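Putative diflavin flavoprotein A 3 (Synechocystis sp., PDB 6H0C) probably passes electrons from NADH to oxygen, reducing it to water, this chain being its flavodiiron core of a metallo-beta-lactamase-like and a flavodoxin-like domain. Local coordinates at residues A[11-16]-A[140-145]; A[164-169]-A[221-226]; A[47-52]-A[73-78]; A[155-160]-A[171-176]. All blocks are in the same frame, centred on the assembly; numbering follows the deposited sequence.

Contact 1: A[11-16]-A[140-145]; sequences AVDTTV and RGHELT
Asp13 holds two basic side chains of the 140-145 segment, one with each carboxylate oxygen. The tight grip is inside: His142 NE2 donates to Asp13 OD2 over 2.7 Å. That oxygen lies at the ring edge, close to the imidazole plane, and offers its anti lone pair, the carboxylate being turned 67° from the ring. Val12 O comes to the same edge, 3.3 Å from His142 CE1, and is itself the acceptor of Thr14 OG1 at 2.8 Å. Val12 and Asp13 are the middle residues of a type II beta turn, Ala11 to Thr14, which links the antiparallel strands 4-11 and 14-21 at one margin of the seven-stranded sheet; His142 leads into strand 143-148 of the other sheet, so the turn fastens together the two sheets of the metallo-beta-lactamase sandwich. Asp162 takes His142 ND1, which leaves the imidazole little freedom to rotate, and a pair of carboxylates would probably favour its protonated form. Toward solvent the packing is looser. Exposed Arg140, its chain bent at chi2 and chi3, places NH2 3.0 Å from Asp13 OD1 in a salt bridge that meets the oxygen from 53° above the carboxylate plane. Arg140 NH1 has a long, weak ion pair with Asp47.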
loop_
_atom_site.group_PDB
_atom_site.type_symbol
_atom_site.label_atom_id
_atom_site.label_comp_id
_atom_site.label_asym_id
_atom_site.label_seq_id
_atom_site.Cartn_x
_atom_site.Cartn_y
_atom_site.Cartn_z
ATOM N N ALA A 11 15.116 -5.395 20.353
ATOM C CA ALA A 11 16.191 -6.341 20.074
ATOM C C ALA A 11 17.505 -5.585 20.236
ATOM O O ALA A 11 17.483 -4.376 20.474
ATOM C CB ALA A 11 16.050 -6.936 18.674
ATOM N N VAL A 12 18.642 -6.271 20.123
ATOM C CA VAL A 12 19.922 -5.593 20.332
ATOM C C VAL A 12 20.063 -4.420 19.370
ATOM O O VAL A 12 19.833 -4.557 18.164
ATOM C CB VAL A 12 21.140 -6.536 20.169
ATOM C CG1 VAL A 12 21.190 -7.529 21.307
ATOM C CG2 VAL A 12 21.100 -7.253 18.835
ATOM N N ASP A 13 20.415 -3.263 19.928
ATOM C CA ASP A 13 20.628 -2.042 19.156
ATOM C C ASP A 13 19.362 -1.543 18.454
ATOM O O ASP A 13 19.421 -0.612 17.652
ATOM C CB ASP A 13 21.734 -2.262 18.118
ATOM C CG ASP A 13 23.016 -2.790 18.739
ATOM O OD1 ASP A 13 23.484 -2.198 19.739
ATOM O OD2 ASP A 13 23.540 -3.810 18.239
ATOM N N THR A 14 18.217 -2.138 18.768
ATOM C CA THR A 14 17.014 -1.856 17.999
ATOM C C THR A 14 15.848 -1.365 18.847
ATOM O O THR A 14 15.465 -1.990 19.842
ATOM C CB THR A 14 16.553 -3.096 17.217
ATOM O OG1 THR A 14 17.669 -3.697 16.542
ATOM C CG2 THR A 14 15.478 -2.707 16.203
ATOM N N THR A 15 15.269 -0.252 18.414
ATOM C CA THR A 15 14.157 0.369 19.114
ATOM C C THR A 15 12.995 0.632 18.162
ATOM O O THR A 15 13.215 1.008 17.007
ATOM C CB THR A 15 14.593 1.693 19.754
ATOM O OG1 THR A 15 15.791 1.474 20.514
ATOM C CG2 THR A 15 13.493 2.256 20.653
ATOM N N VAL A 16 11.765 0.425 18.634
ATOM C CA VAL A 16 10.592 0.836 17.857
ATOM C C VAL A 16 9.975 2.131 18.407
ATOM O O VAL A 16 9.921 2.362 19.621
ATOM C CB VAL A 16 9.504 -0.254 17.813
ATOM C CG1 VAL A 16 8.891 -0.455 19.189
ATOM C CG2 VAL A 16 8.426 0.133 16.818
ATOM N N ARG A 140 28.429 -4.485 13.885
ATOM C CA ARG A 140 27.934 -5.278 15.006
ATOM C C ARG A 140 26.983 -6.401 14.573
ATOM O O ARG A 140 26.105 -6.817 15.339
ATOM C CB ARG A 140 27.249 -4.362 16.030
ATOM C CG ARG A 140 28.187 -3.885 17.130
ATOM C CD ARG A 140 28.155 -2.379 17.344
ATOM N NE ARG A 140 27.080 -1.972 18.236
ATOM C CZ ARG A 140 27.033 -0.802 18.863
ATOM N NH1 ARG A 140 28.010 0.079 18.710
ATOM N NH2 ARG A 140 26.003 -0.515 19.646
ATOM N N GLY A 141 27.171 -6.897 13.351
ATOM C CA GLY A 141 26.399 -8.025 12.857
ATOM C C GLY A 141 25.107 -7.647 12.146
ATOM O O GLY A 141 24.428 -8.516 11.591
ATOM N N HIS A 142 24.758 -6.360 12.172
ATOM C CA HIS A 142 23.568 -5.873 11.479
ATOM C C HIS A 142 23.884 -5.642 10.005
ATOM O O HIS A 142 23.903 -4.496 9.535
ATOM C CB HIS A 142 23.044 -4.570 12.109
ATOM C CG HIS A 142 22.730 -4.677 13.574
ATOM N ND1 HIS A 142 21.493 -5.060 14.048
ATOM C CD2 HIS A 142 23.496 -4.441 14.669
ATOM C CE1 HIS A 142 21.510 -5.059 15.371
ATOM N NE2 HIS A 142 22.713 -4.686 15.770
ATOM N N GLU A 143 24.162 -6.718 9.274
ATOM C CA GLU A 143 24.340 -6.568 7.839
ATOM C C GLU A 143 23.011 -6.830 7.165
ATOM O O GLU A 143 22.624 -7.976 6.934
ATOM C CB GLU A 143 25.419 -7.485 7.271
ATOM C CG GLU A 143 25.767 -7.075 5.841
ATOM C CD GLU A 143 26.901 -7.872 5.238
ATOM O OE1 GLU A 143 27.421 -8.781 5.922
ATOM O OE2 GLU A 143 27.270 -7.586 4.074
ATOM N N LEU A 144 22.316 -5.739 6.875
ATOM C CA LEU A 144 20.981 -5.787 6.315
ATOM C C LEU A 144 20.989 -6.338 4.893
ATOM O O LEU A 144 21.893 -6.045 4.109
ATOM C CB LEU A 144 20.360 -4.390 6.329
ATOM C CG LEU A 144 20.441 -3.637 7.659
ATOM C CD1 LEU A 144 19.801 -2.250 7.519
ATOM C CD2 LEU A 144 19.800 -4.439 8.794
ATOM N N THR A 145 19.978 -7.143 4.574
ATOM C CA THR A 145 19.722 -7.567 3.201
ATOM C C THR A 145 18.368 -7.013 2.749
ATOM O O THR A 145 17.394 -7.041 3.504
ATOM C CB THR A 145 19.742 -9.102 3.067
ATOM O OG1 THR A 145 21.064 -9.576 3.333
ATOM C CG2 THR A 145 19.351 -9.525 1.660
#

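Contact 2: A[164-169]-A[221-226]; sequences RTEILF and PAQTYA
Leu168 turns CG away from its own backbone N (chi1 -167°), and Tyr225 folds its ring beside its backbone N (chi1 -61°), with the result that the two side chains run alongside one another and Leu168 CD2 lies 4.0 Å from Tyr225 CE1. They belong to neighbouring parallel strands, 167-171 and 224-227, at one margin of the five-stranded sheet, and the chain between them passes through helices 189-202 and 207-217, a beta-alpha-beta type of connection. The ladder is regular: Leu168 N donates to Thr224 O at 3.0 Å, and Leu168 O receives Ala226 N at 2.8 Å. Ahead of it Glu166 and Ile167 form a G1 bulge facing Asp162. Here Glu166 O takes Gln223 N at 2.9 Å, in the carbonyl plane, and a weaker bond from Thr224 N. Ile167, Phe169 and Ala226 share the other side of the sheet. Ile167 CG2 sits over the centre of the Phe169 ring, 3.8 Å above its plane, and also 3.6 Å from Ala226 CB, so a single methyl fills the angle between ring and strand. On the opposite surface Phe174 stacks on Tyr225, whose hydroxyl is hydrogen-bonded to Thr241. Thr224 OG1 has Arg234 as a partner and also shares a water with Thr165 O, each oxygen 2.8 Å from that water.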
loop_
_atom_site.group_PDB
_atom_site.type_symbol
_atom_site.label_atom_id
_atom_site.label_comp_id
_atom_site.label_asym_id
_atom_site.label_seq_id
_atom_site.Cartn_x
_atom_site.Cartn_y
_atom_site.Cartn_z
ATOM N N ARG A 164 21.255 -10.122 12.476
ATOM C CA ARG A 164 21.696 -10.055 13.873
ATOM C C ARG A 164 20.536 -10.276 14.852
ATOM O O ARG A 164 20.690 -10.931 15.881
ATOM C CB ARG A 164 22.369 -8.705 14.159
ATOM C CG ARG A 164 22.762 -8.492 15.621
ATOM C CD ARG A 164 23.769 -9.551 16.097
ATOM N NE ARG A 164 24.142 -9.380 17.504
ATOM C CZ ARG A 164 23.537 -9.994 18.516
ATOM N NH1 ARG A 164 22.530 -10.828 18.281
ATOM N NH2 ARG A 164 23.936 -9.778 19.765
ATOM N N THR A 165 19.372 -9.727 14.515
ATOM C CA THR A 165 18.213 -9.736 15.403
ATOM C C THR A 165 17.105 -10.663 14.908
ATOM O O THR A 165 16.108 -10.876 15.608
ATOM C CB THR A 165 17.625 -8.321 15.548
ATOM O OG1 THR A 165 17.249 -7.836 14.248
ATOM C CG2 THR A 165 18.647 -7.372 16.163
ATOM N N GLU A 166 17.287 -11.191 13.695
ATOM C CA GLU A 166 16.306 -12.051 13.045
ATOM C C GLU A 166 14.971 -11.336 12.850
ATOM O O GLU A 166 13.903 -11.952 12.880
ATOM C CB GLU A 166 16.114 -13.333 13.846
ATOM C CG GLU A 166 17.289 -14.275 13.695
ATOM C CD GLU A 166 17.421 -15.218 14.851
ATOM O OE1 GLU A 166 17.148 -14.793 15.998
ATOM O OE2 GLU A 166 17.795 -16.379 14.606
ATOM N N ILE A 167 15.043 -10.027 12.657
ATOM C CA ILE A 167 13.858 -9.249 12.360
ATOM C C ILE A 167 13.761 -9.021 10.862
ATOM O O ILE A 167 14.731 -8.620 10.214
ATOM C CB ILE A 167 13.861 -7.891 13.077
ATOM C CG1 ILE A 167 13.896 -8.087 14.593
ATOM C CG2 ILE A 167 12.644 -7.072 12.658
ATOM C CD1 ILE A 167 14.100 -6.782 15.364
ATOM N N LEU A 168 12.583 -9.298 10.320
ATOM C CA LEU A 168 12.233 -8.893 8.967
ATOM C C LEU A 168 11.376 -7.634 9.058
ATOM O O LEU A 168 10.305 -7.638 9.669
ATOM C CB LEU A 168 11.491 -10.019 8.247
ATOM C CG LEU A 168 11.291 -9.935 6.741
ATOM C CD1 LEU A 168 12.637 -9.951 6.024
ATOM C CD2 LEU A 168 10.419 -11.089 6.286
ATOM N N PHE A 169 11.861 -6.542 8.485
ATOM C CA PHE A 169 11.075 -5.320 8.428
ATOM C C PHE A 169 10.177 -5.405 7.206
ATOM O O PHE A 169 10.662 -5.361 6.079
ATOM C CB PHE A 169 11.992 -4.095 8.393
ATOM C CG PHE A 169 12.846 -3.964 9.621
ATOM C CD1 PHE A 169 12.377 -3.283 10.738
ATOM C CD2 PHE A 169 14.094 -4.556 9.677
ATOM C CE1 PHE A 169 13.153 -3.180 11.885
ATOM C CE2 PHE A 169 14.878 -4.461 10.826
ATOM C CZ PHE A 169 14.410 -3.775 11.929
ATOM N N PRO A 221 15.182 -16.566 7.739
ATOM C CA PRO A 221 14.696 -17.263 8.936
ATOM C C PRO A 221 14.256 -16.314 10.055
ATOM O O PRO A 221 14.685 -16.478 11.196
ATOM C CB PRO A 221 15.915 -18.088 9.364
ATOM C CG PRO A 221 17.085 -17.292 8.882
ATOM C CD PRO A 221 16.640 -16.698 7.574
ATOM N N ALA A 222 13.404 -15.346 9.731
ATOM C CA ALA A 222 12.996 -14.325 10.691
ATOM C C ALA A 222 12.189 -14.910 11.846
ATOM O O ALA A 222 11.403 -15.823 11.657
ATOM C CB ALA A 222 12.189 -13.235 9.990
ATOM N N GLN A 223 12.387 -14.363 13.039
ATOM C CA GLN A 223 11.613 -14.745 14.209
ATOM C C GLN A 223 10.617 -13.649 14.611
ATOM O O GLN A 223 9.788 -13.840 15.510
ATOM C CB GLN A 223 12.546 -15.054 15.371
ATOM C CG GLN A 223 13.540 -16.169 15.078
ATOM C CD GLN A 223 12.878 -17.524 14.954
ATOM O OE1 GLN A 223 12.891 -18.139 13.886
ATOM N NE2 GLN A 223 12.303 -18.004 16.052
ATOM N N THR A 224 10.719 -12.496 13.947
ATOM C CA THR A 224 9.830 -11.366 14.185
ATOM C C THR A 224 9.569 -10.660 12.863
ATOM O O THR A 224 10.495 -10.452 12.088
ATOM C CB THR A 224 10.432 -10.347 15.186
ATOM O OG1 THR A 224 10.776 -11.004 16.412
ATOM C CG2 THR A 224 9.455 -9.194 15.476
ATOM N N TYR A 225 8.314 -10.312 12.601
ATOM C CA TYR A 225 8.003 -9.333 11.562
ATOM C C TYR A 225 7.833 -7.975 12.218
ATOM O O TYR A 225 7.122 -7.851 13.219
ATOM C CB TYR A 225 6.723 -9.679 10.805
ATOM C CG TYR A 225 6.710 -10.996 10.055
ATOM C CD1 TYR A 225 7.872 -11.549 9.517
ATOM C CD2 TYR A 225 5.514 -11.676 9.868
ATOM C CE1 TYR A 225 7.827 -12.754 8.819
ATOM C CE2 TYR A 225 5.462 -12.871 9.174
ATOM C CZ TYR A 225 6.608 -13.407 8.651
ATOM O OH TYR A 225 6.505 -14.601 7.964
ATOM N N ALA A 226 8.478 -6.957 11.660
ATOM C CA ALA A 226 8.319 -5.597 12.158
ATOM C C ALA A 226 7.604 -4.779 11.093
ATOM O O ALA A 226 8.246 -4.257 10.182
ATOM C CB ALA A 226 9.662 -4.991 12.495
HETATM O O HOH W 1 13.530 -11.652 16.347
HETATM O O HOH W 2 16.062 -17.955 12.858
#

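Contact 3: A[47-52]-A[73-78]; sequences DKIALF and LNSLDY
Lys48 meets the Tyr78 ring at its edge: Lys48 CD lies near the ring plane, 3.6 Å from Tyr78 CE2, while Ile49 O approaches obliquely. The second flat group, the Asp77 carboxylate, belongs to a side chain that Lys48 crosses at about a right angle, and uses the anti lone pair of OD2 to accept Ile49 N at 2.8 Å. A chi1 of -66° swings that carboxylate back beside its own backbone N, where OD2 appears to stand in for a backbone carbonyl; Leu76 O is turned to Gln101 instead. Beyond it the backbones take over. Ile49 O receives Tyr78 N at 2.9 Å and, weakly, Asp77 N; Leu51 N then donates to Tyr78 O at 2.9 Å. This is the first step of a beta-alpha-beta crossover, with strands 49-52 and 78-80 parallel and helix 60-70 between them in sequence. On the helix side Leu76 CD1 fits between Ile49 CG2, 3.7 Å away, and Leu51 CB, and Leu51 also reaches Phe63 and Leu67. Lys48 NZ stands 3.8 Å from Asp77 OD1, a long salt bridge. The lysine would therefore add only diffuse attraction, and the directed bond to Ile49 N is probably the stronger restraint on the carboxylate.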
loop_
_atom_site.group_PDB
_atom_site.type_symbol
_atom_site.label_atom_id
_atom_site.label_comp_id
_atom_site.label_asym_id
_atom_site.label_seq_id
_atom_site.Cartn_x
_atom_site.Cartn_y
_atom_site.Cartn_z
ATOM N N ASP A 47 27.318 0.596 14.828
ATOM C CA ASP A 47 28.420 1.411 14.311
ATOM C C ASP A 47 27.870 2.520 13.426
ATOM O O ASP A 47 28.374 3.646 13.424
ATOM C CB ASP A 47 29.420 0.566 13.529
ATOM C CG ASP A 47 30.117 -0.459 14.395
ATOM O OD1 ASP A 47 30.113 -0.307 15.638
ATOM O OD2 ASP A 47 30.669 -1.419 13.821
ATOM N N LYS A 48 26.830 2.189 12.667
ATOM C CA LYS A 48 26.084 3.196 11.943
ATOM C C LYS A 48 24.650 3.207 12.445
ATOM O O LYS A 48 24.190 2.241 13.047
ATOM C CB LYS A 48 26.161 2.946 10.443
ATOM C CG LYS A 48 27.554 3.225 9.920
ATOM C CD LYS A 48 27.617 3.354 8.428
ATOM C CE LYS A 48 28.961 3.915 8.039
ATOM N NZ LYS A 48 29.211 5.165 8.807
ATOM N N ILE A 49 23.962 4.320 12.223
ATOM C CA ILE A 49 22.616 4.504 12.743
ATOM C C ILE A 49 21.624 4.626 11.605
ATOM O O ILE A 49 21.792 5.464 10.715
ATOM C CB ILE A 49 22.526 5.749 13.637
ATOM C CG1 ILE A 49 23.507 5.616 14.804
ATOM C CG2 ILE A 49 21.098 5.958 14.119
ATOM C CD1 ILE A 49 23.550 6.821 15.701
ATOM N N ALA A 50 20.597 3.783 11.633
ATOM C CA ALA A 50 19.578 3.778 10.582
ATOM C C ALA A 50 18.197 3.936 11.183
ATOM O O ALA A 50 17.879 3.316 12.202
ATOM C CB ALA A 50 19.648 2.500 9.761
ATOM N N LEU A 51 17.390 4.777 10.545
ATOM C CA LEU A 51 16.001 4.975 10.930
ATOM C C LEU A 51 15.085 4.475 9.817
ATOM O O LEU A 51 15.187 4.943 8.676
ATOM C CB LEU A 51 15.717 6.453 11.219
ATOM C CG LEU A 51 14.254 6.787 11.528
ATOM C CD1 LEU A 51 13.823 6.135 12.831
ATOM C CD2 LEU A 51 14.040 8.289 11.582
ATOM N N PHE A 52 14.206 3.523 10.142
ATOM C CA PHE A 52 13.197 3.033 9.199
ATOM C C PHE A 52 11.895 3.832 9.262
ATOM O O PHE A 52 11.297 3.957 10.334
ATOM C CB PHE A 52 12.842 1.568 9.474
ATOM C CG PHE A 52 13.960 0.581 9.220
ATOM C CD1 PHE A 52 13.930 -0.242 8.097
ATOM C CD2 PHE A 52 15.006 0.428 10.135
ATOM C CE1 PHE A 52 14.930 -1.185 7.878
ATOM C CE2 PHE A 52 16.013 -0.511 9.921
ATOM C CZ PHE A 52 15.972 -1.320 8.792
ATOM N N LEU A 73 20.168 14.059 15.711
ATOM C CA LEU A 73 19.871 13.776 14.313
ATOM C C LEU A 73 21.092 13.977 13.426
ATOM O O LEU A 73 21.131 13.491 12.300
ATOM C CB LEU A 73 18.711 14.638 13.810
ATOM C CG LEU A 73 17.315 14.157 14.202
ATOM C CD1 LEU A 73 17.203 12.657 14.006
ATOM C CD2 LEU A 73 17.031 14.529 15.633
ATOM N N ASN A 74 22.093 14.685 13.931
ATOM C CA ASN A 74 23.326 14.859 13.177
ATOM C C ASN A 74 24.105 13.560 13.081
ATOM O O ASN A 74 25.000 13.440 12.253
ATOM C CB ASN A 74 24.201 15.941 13.808
ATOM C CG ASN A 74 23.603 17.315 13.667
ATOM O OD1 ASN A 74 23.674 17.927 12.602
ATOM N ND2 ASN A 74 22.996 17.810 14.738
ATOM N N SER A 75 23.760 12.592 13.929
ATOM C CA SER A 75 24.448 11.303 13.946
ATOM C C SER A 75 23.699 10.244 13.140
ATOM O O SER A 75 24.160 9.107 13.008
ATOM C CB SER A 75 24.635 10.818 15.381
ATOM O OG SER A 75 23.379 10.619 16.005
ATOM N N LEU A 76 22.543 10.621 12.606
ATOM C CA LEU A 76 21.765 9.723 11.764
ATOM C C LEU A 76 22.473 9.449 10.437
ATOM O O LEU A 76 22.646 10.350 9.621
ATOM C CB LEU A 76 20.379 10.311 11.505
ATOM C CG LEU A 76 19.362 9.341 10.917
ATOM C CD1 LEU A 76 19.159 8.156 11.859
ATOM C CD2 LEU A 76 18.058 10.072 10.680
ATOM N N ASP A 77 22.875 8.201 10.220
ATOM C CA ASP A 77 23.560 7.830 8.985
ATOM C C ASP A 77 22.600 7.523 7.842
ATOM O O ASP A 77 22.858 7.898 6.691
ATOM C CB ASP A 77 24.462 6.618 9.212
ATOM C CG ASP A 77 25.617 6.922 10.139
ATOM O OD1 ASP A 77 26.504 7.701 9.738
ATOM O OD2 ASP A 77 25.646 6.377 11.263
ATOM N N TYR A 78 21.504 6.828 8.153
ATOM C CA TYR A 78 20.602 6.345 7.110
ATOM C C TYR A 78 19.143 6.544 7.437
ATOM O O TYR A 78 18.725 6.379 8.590
ATOM C CB TYR A 78 20.835 4.858 6.834
ATOM C CG TYR A 78 22.233 4.547 6.358
ATOM C CD1 TYR A 78 22.642 4.886 5.068
ATOM C CD2 TYR A 78 23.142 3.910 7.194
ATOM C CE1 TYR A 78 23.919 4.606 4.630
ATOM C CE2 TYR A 78 24.419 3.625 6.763
ATOM C CZ TYR A 78 24.801 3.974 5.481
ATOM O OH TYR A 78 26.074 3.684 5.052
#

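Contact 4: A[155-160]-A[171-176]; sequences PGQLCT and DKLFGA
This is a buried packing contact without direct polar bonds, made where strand 158-162 begins and where the chain leaves strand 167-171, at the inner end of the five-stranded sheet. Gln157 carries most of it. Extended from CA to CD (chi1 -173°), it delivers its amide among three successive residues. Gln157 OE1 rests 3.3 Å from Lys172 CB, and Gln157 NE2 lies 3.7 Å from Leu173 CG. The amide crosses the Asp171 carboxylate obliquely, the two planes 66° apart, and Gln157 OE1 approaches Asp171 OD2 to 3.4 Å although both are acceptors. Each group is instead held by a partner of its own: Gln157 NE2 by Thr149 OG1, Asp171 OD1 by His83 ND1. Further along strand 158-162, Cys159 SG touches Leu173 CD1 at 4.2 Å, and Leu173 packs on against Ala213 and Leu217 of helix 207-217. The backbone at Asp171 has a positive phi of 53°, uncommon for a residue with a side chain, and turns the chain sharply out of the strand. Lys172 then leads its amine away from Gln157 to His229 NE2 and to a bound citrate, probably from the crystallisation liquor. In canonical flavodiiron proteins a pocket that probably corresponds to this one holds two irons between histidine and carboxylate ligands; here Lys172 appears to place its amine in it, consistent with the non-canonical residues for which this core is noted.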
loop_
_atom_site.group_PDB
_atom_site.type_symbol
_atom_site.label_atom_id
_atom_site.label_comp_id
_atom_site.label_asym_id
_atom_site.label_seq_id
_atom_site.Cartn_x
_atom_site.Cartn_y
_atom_site.Cartn_z
ATOM N N PRO A 155 4.383 0.447 -5.248
ATOM C CA PRO A 155 5.341 0.056 -6.285
ATOM C C PRO A 155 6.778 0.072 -5.774
ATOM O O PRO A 155 7.624 -0.691 -6.264
ATOM C CB PRO A 155 5.135 1.116 -7.370
ATOM C CG PRO A 155 3.756 1.645 -7.129
ATOM C CD PRO A 155 3.602 1.635 -5.636
ATOM N N GLY A 156 7.053 0.922 -4.791
ATOM C CA GLY A 156 8.408 1.044 -4.288
ATOM C C GLY A 156 8.653 0.247 -3.028
ATOM O O GLY A 156 9.654 0.460 -2.343
ATOM N N GLN A 157 7.748 -0.674 -2.709
ATOM C CA GLN A 157 7.843 -1.355 -1.423
ATOM C C GLN A 157 9.121 -2.178 -1.313
ATOM O O GLN A 157 9.516 -2.875 -2.252
ATOM C CB GLN A 157 6.632 -2.248 -1.177
ATOM C CG GLN A 157 6.602 -2.848 0.216
ATOM C CD GLN A 157 5.329 -3.618 0.461
ATOM O OE1 GLN A 157 4.305 -3.041 0.817
ATOM N NE2 GLN A 157 5.375 -4.923 0.246
ATOM N N LEU A 158 9.745 -2.093 -0.144
ATOM C CA LEU A 158 11.043 -2.695 0.102
ATOM C C LEU A 158 11.093 -3.276 1.500
ATOM O O LEU A 158 10.919 -2.550 2.476
ATOM C CB LEU A 158 12.139 -1.650 -0.069
ATOM C CG LEU A 158 13.571 -2.137 0.135
ATOM C CD1 LEU A 158 14.003 -3.034 -1.023
ATOM C CD2 LEU A 158 14.510 -0.951 0.288
ATOM N N CYS A 159 11.308 -4.583 1.605
ATOM C CA CYS A 159 11.477 -5.216 2.910
ATOM C C CYS A 159 12.957 -5.355 3.233
ATOM O O CYS A 159 13.793 -5.368 2.334
ATOM C CB CYS A 159 10.805 -6.594 2.949
ATOM S SG CYS A 159 8.999 -6.583 2.741
ATOM N N THR A 160 13.271 -5.487 4.516
ATOM C CA THR A 160 14.652 -5.544 4.980
ATOM C C THR A 160 14.830 -6.623 6.042
ATOM O O THR A 160 14.026 -6.718 6.962
ATOM C CB THR A 160 15.095 -4.198 5.593
ATOM O OG1 THR A 160 14.771 -3.125 4.701
ATOM C CG2 THR A 160 16.600 -4.212 5.894
ATOM N N ASP A 171 7.220 -3.639 6.353
ATOM C CA ASP A 171 6.475 -2.490 5.829
ATOM C C ASP A 171 4.975 -2.836 5.825
ATOM O O ASP A 171 4.422 -3.211 6.867
ATOM C CB ASP A 171 6.999 -2.104 4.422
ATOM C CG ASP A 171 6.452 -0.757 3.914
ATOM O OD1 ASP A 171 6.816 0.306 4.464
ATOM O OD2 ASP A 171 5.673 -0.761 2.940
ATOM N N LYS A 172 4.326 -2.753 4.665
ATOM C CA LYS A 172 2.883 -2.928 4.618
ATOM C C LYS A 172 2.445 -4.384 4.756
ATOM O O LYS A 172 1.267 -4.650 4.970
ATOM C CB LYS A 172 2.324 -2.330 3.329
ATOM C CG LYS A 172 2.389 -0.810 3.297
ATOM C CD LYS A 172 1.267 -0.184 4.138
ATOM C CE LYS A 172 1.431 1.337 4.227
ATOM N NZ LYS A 172 0.233 2.016 4.819
ATOM N N LEU A 173 3.373 -5.327 4.657
ATOM C CA LEU A 173 2.997 -6.734 4.822
ATOM C C LEU A 173 2.878 -7.155 6.295
ATOM O O LEU A 173 3.696 -6.760 7.130
ATOM C CB LEU A 173 4.007 -7.649 4.122
ATOM C CG LEU A 173 4.084 -7.542 2.599
ATOM C CD1 LEU A 173 5.273 -8.335 2.057
ATOM C CD2 LEU A 173 2.773 -8.031 1.997
ATOM N N PHE A 174 1.853 -7.953 6.596
ATOM C CA PHE A 174 1.711 -8.630 7.889
ATOM C C PHE A 174 1.243 -7.731 9.037
ATOM O O PHE A 174 1.352 -8.105 10.205
ATOM C CB PHE A 174 3.032 -9.303 8.290
ATOM C CG PHE A 174 3.401 -10.467 7.422
ATOM C CD1 PHE A 174 2.539 -11.539 7.277
ATOM C CD2 PHE A 174 4.608 -10.493 6.755
ATOM C CE1 PHE A 174 2.870 -12.618 6.473
ATOM C CE2 PHE A 174 4.952 -11.574 5.954
ATOM C CZ PHE A 174 4.079 -12.639 5.815
ATOM N N GLY A 175 0.704 -6.566 8.713
ATOM C CA GLY A 175 0.326 -5.620 9.744
ATOM C C GLY A 175 -1.151 -5.659 10.083
ATOM O O GLY A 175 -1.887 -6.536 9.636
ATOM N N ALA A 176 -1.584 -4.693 10.885
ATOM C CA ALA A 176 -2.976 -4.593 11.271
ATOM C C ALA A 176 -3.243 -3.195 11.793
ATOM O O ALA A 176 -2.431 -2.644 12.532
ATOM C CB ALA A 176 -3.320 -5.627 12.315
#

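In the fold
All four contacts lie in the metallo-beta-lactamase-like domain, and together illustrate how a two-sheet sandwich is tied up. Contact 3 belongs to the seven-stranded sheet, contacts 2 and 4 to the five-stranded one, and contact 1 bridges them, its centre about 10 Å from that of contact 2 and about 12 Å from that of contact 3. Along the chain contact 3 falls between the two segments of contact 1, whereas the segments of contacts 2 and 4 alternate, since 164-169 falls between the two segments of contact 4; strands 158-162 and 167-171 are antiparallel neighbours in the sheet. Stacked Phe52 and Phe169 join contacts 3 and 2 across the sheets. Only contact 4, about 8 Å from the chain's centre, reaches the probable metal-site pocket.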